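PDB 2YHE: (R)-specific secondary-alkylsulfatase from Pseudomonas sp., which hydrolyses (R)-secondary-alkyl sulfates with strict inversion of configuration, releasing (S)-secondary alcohols and sulfate at a site that binds two zinc ions. Local coordinates for residues A[122-127]-A[350-355]; A[136-141]-A[280-285]; A[149-154]-A[180-185]. All blocks are in the same frame, centred on the assembly; numbering follows the deposited sequence. Where two conformers were deposited one is given.

Overall arrangement
Contacts 1 and 2 both join the two sheets of the metallo-beta-lactamase domain, while contact 3 builds part of the dinuclear zinc site. The centres of contacts 1 and 2 lie 11 Å apart; strands 124-128 and 135-139 are neighbours in one sheet, and Q354 OE1 of contact 1 probably hydrogen-bonds T136 OG1 of contact 2 at 2.7 Å. Contact 1 reaches the metals as well: H355 binds the same zinc ion as D183 and H184 of contact 3, although the contact centres are 17 Å apart. Contact 2 is more remote from contact 3, with centres 19 Å and nearest atoms about 7 Å apart. Segments 149-154 and 180-185 fall, in sequence, between the partners of both other contacts.

Contact 1: residues A[122-127]-A[350-355]; sequences PKLYQV and VLIQQH. With ZN (zinc ion), chain G.
Q126 reaches across from strand 124-128 and lays its amide beside I352 and the backbone just beyond it. This is the closely packed part of the contact. With CG anti to the carbonyl carbon and the chain extended beyond it, Q126 NE2 comes 3.8 Å from I352 CD1, so the isoleucine lies against the amide nitrogen. The same NE2 gives a weak, bent hydrogen bond of 3.1 Å to the backbone O of Q353 (135° at the hydrogen). Its stronger polar partner is T136 OG1, so the amide nitrogen is held mainly by that threonine and only weakly by the Q353 carbonyl. A water accepts the backbone N-H of Q353, 3.2 Å from that N.

Q354 starts away from strand 124-128, but its bend at chi2 (-60°) brings the amide back, turned 41° from that of Q126. Q354 OE1 accepts a hydrogen bond from N307 ND2 and is hydrogen-bonded to T136 OG1, while NE2 bonds to D148. One residue further, H355 NE2 binds zinc at 2.0 Å.

The looser flank is apolar and buried: L124 CD1 and I352 CD1 meet at 4.4 Å, with V305 and I138 also lying against L124. The pair belongs to the interior of the beta sandwich. Strand 135-139 borders 124-128 in one sheet, strands 305-307 and 359-360 lie on either side of 350-352 in the other, and helix 362-388 packs on L351.

Contact 2: residues A[136-141]-A[280-285]; sequences TIIEGD and VELEFQ
I138 and V280 meet through their methyl groups, I138 CG2 lying 3.8 Å from V280 CG1. In both residues the touching methyl stands anti to the backbone N; for V280 this puts CG1 at chi1 -178° and leaves CG2 to reach G140, two residues further on from I138, 3.7 Å from its CA. Glycine offers its backbone here, and the valine branch rests directly on it. The longer arm of I138 ends in CD1, which approaches L282 CD1 at 4.4 Å, a lighter touch.

Around this first shell, L300 of the neighbouring strand 296-300 lies against both I138 and L282, and F303, L124 and I147 close further round I138. The backbone holds these side chains in place: I138 pairs with V145 and E139 with K123 inside one sheet, while D141 pairs with D278 just beyond the end of the strand. Strands 136-139 and 280-285 run at 138° to each other, with axes 9.3 Å apart, as expected of facing sheets in a sandwich and not of adjacent strands.

Between the two segments, then, the chemistry is almost entirely that of aliphatic carbon, which implies cohesion by dispersion and burial; the carboxylate of E139 is engaged by Y163 and R167, outside the two segments.

Contact 3: residues A[149-154]-A[180-185]; sequences TLTTAE and SHIDHF. With ZN (zinc ion), chain G; ZN (zinc ion), chain H.
The HxHxDH zinc signature of the metallo-beta-lactamase superfamily runs from H179 to H184; segment 180-185 carries all of it but H179, and the loop 149-154 packs against the back of it. T149 grips the backbone O of H184 twice: its N-H makes a nearly straight bond of 2.8 Å (170° at the hydrogen), and its hydroxyl, from above the carbonyl plane, another of 2.8 Å. Placing OG1 between the backbone N and the carbonyl carbon (chi1 59°) lets both donors converge on one acceptor. A water links L150 N to D183 O, while T151 lies across the helix start, CG2 on I182 CD1 at 3.8 Å and OG1 beside D183 CB; that hydroxyl bonds to D131.

On the metal side, D183 OD2 and H184 NE2 bind the same zinc ion, each at 2.0 Å, completed by H355 and D310. H181 ND1 binds the other at 2.2 Å, with H179, E291 and D310, and a water bridges the pair.

The T149 bonds and the water bridge hold the backbone of the ligand-bearing turn, while the side chains of D183 and H184 bind the zinc. D148 holds H184 ND1, fixing the ring's rotation and probably making its NE2 a stronger donor to zinc.

Contact 1: residues A[122-127]-A[350-355]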
# COMPACT_ATOMS: atom_id res chain seq x y z
N PRO A 122 -17.24 -31.66 -22.27
CA PRO A 122 -17.90 -32.71 -21.46
C PRO A 122 -17.19 -32.83 -20.10
O PRO A 122 -15.96 -32.71 -20.06
CB PRO A 122 -17.76 -33.97 -22.32
CG PRO A 122 -17.63 -33.45 -23.73
CD PRO A 122 -16.80 -32.20 -23.58
N LYS A 123 -17.97 -32.92 -18.99
CA LYS A 123 -17.52 -32.98 -17.57
C LYS A 123 -17.09 -31.62 -16.98
O LYS A 123 -16.81 -31.54 -15.78
CB LYS A 123 -16.45 -34.07 -17.33
CG LYS A 123 -16.92 -35.51 -17.55
CD LYS A 123 -15.76 -36.44 -17.97
CE LYS A 123 -15.13 -37.16 -16.80
NZ LYS A 123 -14.36 -38.34 -17.25
N LEU A 124 -17.04 -30.56 -17.81
CA LEU A 124 -16.63 -29.20 -17.43
C LEU A 124 -17.71 -28.15 -17.75
O LEU A 124 -17.96 -27.80 -18.91
CB LEU A 124 -15.27 -28.85 -18.08
CG LEU A 124 -14.63 -27.50 -17.70
CD1 LEU A 124 -14.29 -27.43 -16.22
CD2 LEU A 124 -13.41 -27.25 -18.53
N TYR A 125 -18.31 -27.61 -16.69
CA TYR A 125 -19.39 -26.63 -16.77
C TYR A 125 -19.10 -25.35 -16.01
O TYR A 125 -18.30 -25.34 -15.07
CB TYR A 125 -20.71 -27.27 -16.24
CG TYR A 125 -21.15 -28.48 -17.04
CD1 TYR A 125 -21.96 -28.33 -18.17
CD2 TYR A 125 -20.72 -29.76 -16.72
CE1 TYR A 125 -22.34 -29.43 -18.94
CE2 TYR A 125 -21.09 -30.87 -17.48
CZ TYR A 125 -21.92 -30.70 -18.59
OH TYR A 125 -22.30 -31.77 -19.36
N GLN A 126 -19.80 -24.28 -16.40
CA GLN A 126 -19.79 -22.98 -15.72
C GLN A 126 -21.18 -22.37 -15.62
O GLN A 126 -21.93 -22.35 -16.61
CB GLN A 126 -18.84 -21.98 -16.40
CG GLN A 126 -17.39 -22.19 -16.02
CD GLN A 126 -16.50 -21.08 -16.49
OE1 GLN A 126 -16.64 -20.56 -17.61
NE2 GLN A 126 -15.56 -20.71 -15.63
N VAL A 127 -21.53 -21.86 -14.42
CA VAL A 127 -22.76 -21.11 -14.20
C VAL A 127 -22.32 -19.65 -14.16
O VAL A 127 -21.56 -19.26 -13.28
CB VAL A 127 -23.57 -21.50 -12.94
CG1 VAL A 127 -24.89 -20.72 -12.89
CG2 VAL A 127 -23.83 -23.01 -12.89
N VAL A 350 -8.82 -23.97 -24.25
CA VAL A 350 -9.80 -22.98 -23.81
C VAL A 350 -9.40 -22.46 -22.44
O VAL A 350 -9.00 -23.23 -21.57
CB VAL A 350 -11.30 -23.43 -23.95
CG1 VAL A 350 -11.52 -24.87 -23.53
CG2 VAL A 350 -12.26 -22.50 -23.22
N LEU A 351 -9.42 -21.13 -22.30
CA LEU A 351 -9.12 -20.41 -21.07
C LEU A 351 -10.45 -20.03 -20.45
O LEU A 351 -11.26 -19.39 -21.10
CB LEU A 351 -8.36 -19.14 -21.41
CG LEU A 351 -7.66 -18.43 -20.28
CD1 LEU A 351 -6.30 -17.99 -20.73
CD2 LEU A 351 -8.46 -17.23 -19.81
N ILE A 352 -10.69 -20.46 -19.20
CA ILE A 352 -11.89 -20.13 -18.45
C ILE A 352 -11.55 -19.22 -17.27
O ILE A 352 -10.44 -19.29 -16.74
CB ILE A 352 -12.71 -21.37 -18.06
CG1 ILE A 352 -11.98 -22.27 -17.02
CG2 ILE A 352 -13.12 -22.16 -19.31
CD1 ILE A 352 -12.83 -23.24 -16.28
N GLN A 353 -12.48 -18.31 -16.88
CA GLN A 353 -12.28 -17.34 -15.78
C GLN A 353 -13.43 -17.40 -14.79
O GLN A 353 -14.51 -17.89 -15.12
CB GLN A 353 -12.14 -15.88 -16.27
CG GLN A 353 -11.08 -15.60 -17.32
CD GLN A 353 -11.68 -15.66 -18.69
OE1 GLN A 353 -12.23 -16.69 -19.12
NE2 GLN A 353 -11.57 -14.56 -19.42
N GLN A 354 -13.21 -16.83 -13.60
CA GLN A 354 -14.21 -16.76 -12.55
C GLN A 354 -15.12 -15.51 -12.64
O GLN A 354 -15.95 -15.26 -11.76
CB GLN A 354 -13.59 -17.05 -11.17
CG GLN A 354 -13.00 -18.46 -11.06
CD GLN A 354 -14.00 -19.57 -11.29
OE1 GLN A 354 -14.09 -20.15 -12.38
NE2 GLN A 354 -14.77 -19.89 -10.28
N HIS A 355 -14.99 -14.76 -13.75
CA HIS A 355 -15.82 -13.64 -14.20
C HIS A 355 -15.79 -13.73 -15.70
O HIS A 355 -14.75 -14.08 -16.27
CB HIS A 355 -15.28 -12.27 -13.78
CG HIS A 355 -15.45 -11.99 -12.32
ND1 HIS A 355 -16.67 -11.58 -11.79
CD2 HIS A 355 -14.55 -12.10 -11.32
CE1 HIS A 355 -16.45 -11.44 -10.49
NE2 HIS A 355 -15.19 -11.74 -10.16
ZN ZN G . -14.25 -12.17 -8.42
O HOH W 1 -15.45 -18.37 -18.14
O HOH W 2 -13.37 -10.08 -7.85

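Contact 2: residues A[136-141]-A[280-285]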
# COMPACT_ATOMS: atom_id res chain seq x y z
N THR A 136 -17.38 -22.76 -11.43
CA THR A 136 -16.91 -23.82 -12.31
C THR A 136 -17.28 -25.16 -11.66
O THR A 136 -17.00 -25.37 -10.47
CB THR A 136 -15.44 -23.65 -12.63
OG1 THR A 136 -15.29 -22.39 -13.30
CG2 THR A 136 -14.90 -24.77 -13.51
N ILE A 137 -17.95 -26.03 -12.42
CA ILE A 137 -18.37 -27.36 -11.97
C ILE A 137 -17.67 -28.44 -12.80
O ILE A 137 -17.90 -28.54 -14.00
CB ILE A 137 -19.93 -27.55 -11.92
CG1 ILE A 137 -20.60 -26.50 -10.99
CG2 ILE A 137 -20.30 -28.98 -11.48
CD1 ILE A 137 -21.98 -26.04 -11.41
N ILE A 138 -16.80 -29.24 -12.14
CA ILE A 138 -16.09 -30.36 -12.77
C ILE A 138 -16.72 -31.67 -12.30
O ILE A 138 -16.86 -31.89 -11.09
CB ILE A 138 -14.54 -30.36 -12.56
CG1 ILE A 138 -13.90 -28.98 -12.79
CG2 ILE A 138 -13.86 -31.43 -13.43
CD1 ILE A 138 -12.62 -28.70 -11.91
N GLU A 139 -17.10 -32.53 -13.26
CA GLU A 139 -17.71 -33.85 -13.02
C GLU A 139 -16.62 -34.89 -12.84
O GLU A 139 -15.91 -35.21 -13.80
CB GLU A 139 -18.66 -34.25 -14.16
CG GLU A 139 -19.90 -33.38 -14.25
CD GLU A 139 -20.85 -33.63 -15.40
OE1 GLU A 139 -20.45 -34.29 -16.39
OE2 GLU A 139 -21.99 -33.13 -15.33
N GLY A 140 -16.49 -35.38 -11.60
CA GLY A 140 -15.49 -36.37 -11.24
C GLY A 140 -15.95 -37.80 -11.41
O GLY A 140 -16.89 -38.08 -12.16
N ASP A 141 -15.27 -38.72 -10.72
CA ASP A 141 -15.57 -40.16 -10.74
C ASP A 141 -16.88 -40.45 -10.01
O ASP A 141 -17.76 -41.08 -10.58
CB ASP A 141 -14.41 -40.98 -10.17
CG ASP A 141 -13.14 -41.03 -11.01
OD1 ASP A 141 -13.22 -40.71 -12.24
OD2 ASP A 141 -12.07 -41.42 -10.47
N VAL A 280 -9.92 -36.18 -10.53
CA VAL A 280 -9.75 -34.91 -11.23
C VAL A 280 -8.39 -34.34 -10.87
O VAL A 280 -8.10 -34.13 -9.70
CB VAL A 280 -10.90 -33.89 -10.98
CG1 VAL A 280 -10.68 -32.62 -11.77
CG2 VAL A 280 -12.25 -34.50 -11.33
N GLU A 281 -7.54 -34.15 -11.90
CA GLU A 281 -6.20 -33.59 -11.80
C GLU A 281 -6.28 -32.06 -11.75
O GLU A 281 -6.76 -31.42 -12.70
CB GLU A 281 -5.33 -34.05 -12.98
CG GLU A 281 -4.84 -35.49 -12.88
CD GLU A 281 -4.17 -36.06 -14.12
OE1 GLU A 281 -3.62 -35.27 -14.93
OE2 GLU A 281 -4.19 -37.30 -14.27
N LEU A 282 -5.86 -31.50 -10.61
CA LEU A 282 -5.84 -30.05 -10.31
C LEU A 282 -4.37 -29.59 -10.20
O LEU A 282 -3.63 -30.13 -9.39
CB LEU A 282 -6.56 -29.82 -8.95
CG LEU A 282 -8.06 -29.51 -8.88
CD1 LEU A 282 -8.84 -30.04 -10.03
CD2 LEU A 282 -8.63 -29.88 -7.54
N GLU A 283 -3.96 -28.63 -11.01
CA GLU A 283 -2.61 -28.07 -10.93
C GLU A 283 -2.71 -26.57 -10.59
O GLU A 283 -3.04 -25.74 -11.45
CB GLU A 283 -1.80 -28.31 -12.22
CG GLU A 283 -0.34 -27.89 -12.09
CD GLU A 283 0.60 -28.18 -13.26
OE1 GLU A 283 0.33 -29.11 -14.06
OE2 GLU A 283 1.64 -27.48 -13.34
N PHE A 284 -2.43 -26.25 -9.32
CA PHE A 284 -2.48 -24.89 -8.78
C PHE A 284 -1.19 -24.10 -9.01
O PHE A 284 -0.10 -24.62 -8.78
CB PHE A 284 -2.79 -24.91 -7.28
CG PHE A 284 -3.98 -25.76 -6.88
CD1 PHE A 284 -5.28 -25.31 -7.09
CD2 PHE A 284 -3.79 -26.99 -6.26
CE1 PHE A 284 -6.37 -26.07 -6.69
CE2 PHE A 284 -4.89 -27.75 -5.85
CZ PHE A 284 -6.17 -27.29 -6.07
N GLN A 285 -1.33 -22.83 -9.43
CA GLN A 285 -0.23 -21.88 -9.65
C GLN A 285 -0.48 -20.72 -8.71
O GLN A 285 -1.42 -19.97 -8.94
CB GLN A 285 -0.20 -21.35 -11.10
CG GLN A 285 0.77 -20.18 -11.27
CD GLN A 285 0.62 -19.41 -12.55
OE1 GLN A 285 -0.35 -19.56 -13.29
NE2 GLN A 285 1.57 -18.54 -12.83

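Contact 3: residues A[149-154]-A[180-185]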
# COMPACT_ATOMS: atom_id res chain seq x y z
N THR A 149 -17.53 -20.75 -5.00
CA THR A 149 -18.87 -20.92 -4.45
C THR A 149 -19.76 -19.69 -4.55
O THR A 149 -20.74 -19.60 -3.81
CB THR A 149 -18.74 -21.28 -2.97
OG1 THR A 149 -18.03 -20.23 -2.30
CG2 THR A 149 -18.06 -22.62 -2.73
N LEU A 150 -19.42 -18.74 -5.43
CA LEU A 150 -20.17 -17.49 -5.60
C LEU A 150 -20.19 -16.59 -4.36
O LEU A 150 -19.52 -16.91 -3.37
CB LEU A 150 -21.57 -17.73 -6.19
CG LEU A 150 -21.66 -18.55 -7.46
CD1 LEU A 150 -23.06 -18.70 -7.86
CD2 LEU A 150 -20.88 -17.92 -8.59
N THR A 151 -20.90 -15.46 -4.41
CA THR A 151 -20.91 -14.46 -3.33
C THR A 151 -21.77 -14.80 -2.13
O THR A 151 -21.43 -14.41 -1.01
CB THR A 151 -21.28 -13.06 -3.87
OG1 THR A 151 -20.80 -12.93 -5.20
CG2 THR A 151 -20.75 -11.94 -3.02
N THR A 152 -22.94 -15.42 -2.38
CA THR A 152 -23.91 -15.69 -1.31
C THR A 152 -24.45 -17.10 -1.35
O THR A 152 -24.46 -17.74 -2.42
CB THR A 152 -25.07 -14.71 -1.41
OG1 THR A 152 -25.86 -15.04 -2.54
CG2 THR A 152 -24.63 -13.24 -1.49
N ALA A 153 -24.97 -17.57 -0.19
CA ALA A 153 -25.57 -18.90 -0.04
C ALA A 153 -26.73 -19.07 -1.05
O ALA A 153 -26.79 -20.09 -1.75
CB ALA A 153 -26.07 -19.08 1.39
N GLU A 154 -27.57 -18.02 -1.18
CA GLU A 154 -28.72 -17.95 -2.07
C GLU A 154 -28.34 -18.15 -3.54
O GLU A 154 -28.97 -18.96 -4.22
CB GLU A 154 -29.50 -16.63 -1.87
CG GLU A 154 -30.15 -16.47 -0.51
CD GLU A 154 -29.28 -15.92 0.61
OE1 GLU A 154 -28.06 -15.78 0.41
OE2 GLU A 154 -29.83 -15.64 1.70
N SER A 180 -9.02 -15.00 -2.03
CA SER A 180 -9.63 -14.42 -0.82
C SER A 180 -10.67 -13.34 -1.06
O SER A 180 -10.80 -12.41 -0.25
CB SER A 180 -8.55 -13.97 0.15
OG SER A 180 -7.62 -13.06 -0.45
N HIS A 181 -11.44 -13.45 -2.16
CA HIS A 181 -12.51 -12.50 -2.49
C HIS A 181 -13.89 -13.07 -2.21
O HIS A 181 -14.17 -14.22 -2.56
CB HIS A 181 -12.36 -11.97 -3.93
CG HIS A 181 -11.29 -10.92 -4.07
ND1 HIS A 181 -10.92 -10.43 -5.31
CD2 HIS A 181 -10.53 -10.31 -3.12
CE1 HIS A 181 -9.97 -9.54 -5.08
NE2 HIS A 181 -9.71 -9.43 -3.77
N ILE A 182 -14.74 -12.28 -1.51
CA ILE A 182 -16.12 -12.65 -1.12
C ILE A 182 -16.94 -13.26 -2.22
O ILE A 182 -17.73 -14.16 -1.92
CB ILE A 182 -16.95 -11.55 -0.41
CG1 ILE A 182 -17.00 -10.19 -1.11
CG2 ILE A 182 -16.78 -11.51 1.05
CD1 ILE A 182 -18.53 -9.51 -1.08
N ASP A 183 -16.76 -12.82 -3.49
CA ASP A 183 -17.50 -13.35 -4.63
C ASP A 183 -17.10 -14.79 -5.04
O ASP A 183 -17.65 -15.35 -5.99
CB ASP A 183 -17.49 -12.36 -5.81
CG ASP A 183 -16.13 -11.83 -6.24
OD1 ASP A 183 -15.30 -11.53 -5.35
OD2 ASP A 183 -15.91 -11.69 -7.46
N HIS A 184 -16.17 -15.40 -4.29
CA HIS A 184 -15.61 -16.71 -4.57
C HIS A 184 -15.76 -17.68 -3.42
O HIS A 184 -16.05 -18.85 -3.65
CB HIS A 184 -14.15 -16.55 -5.07
CG HIS A 184 -14.08 -15.67 -6.28
ND1 HIS A 184 -14.14 -16.19 -7.57
CD2 HIS A 184 -14.09 -14.31 -6.36
CE1 HIS A 184 -14.14 -15.15 -8.39
NE2 HIS A 184 -14.12 -14.00 -7.71
N PHE A 185 -15.60 -17.18 -2.17
CA PHE A 185 -15.76 -17.99 -0.95
C PHE A 185 -17.13 -17.79 -0.24
O PHE A 185 -17.47 -18.58 0.64
CB PHE A 185 -14.62 -17.71 0.04
CG PHE A 185 -14.62 -16.35 0.70
CD1 PHE A 185 -15.58 -16.02 1.66
CD2 PHE A 185 -13.61 -15.42 0.43
CE1 PHE A 185 -15.58 -14.75 2.26
CE2 PHE A 185 -13.58 -14.17 1.07
CZ PHE A 185 -14.57 -13.84 1.98
ZN ZN G . -14.25 -12.17 -8.42
ZN ZN H . -11.27 -11.32 -7.29
O HOH W 3 -17.38 -17.81 -7.21
O HOH W 2 -13.37 -10.08 -7.85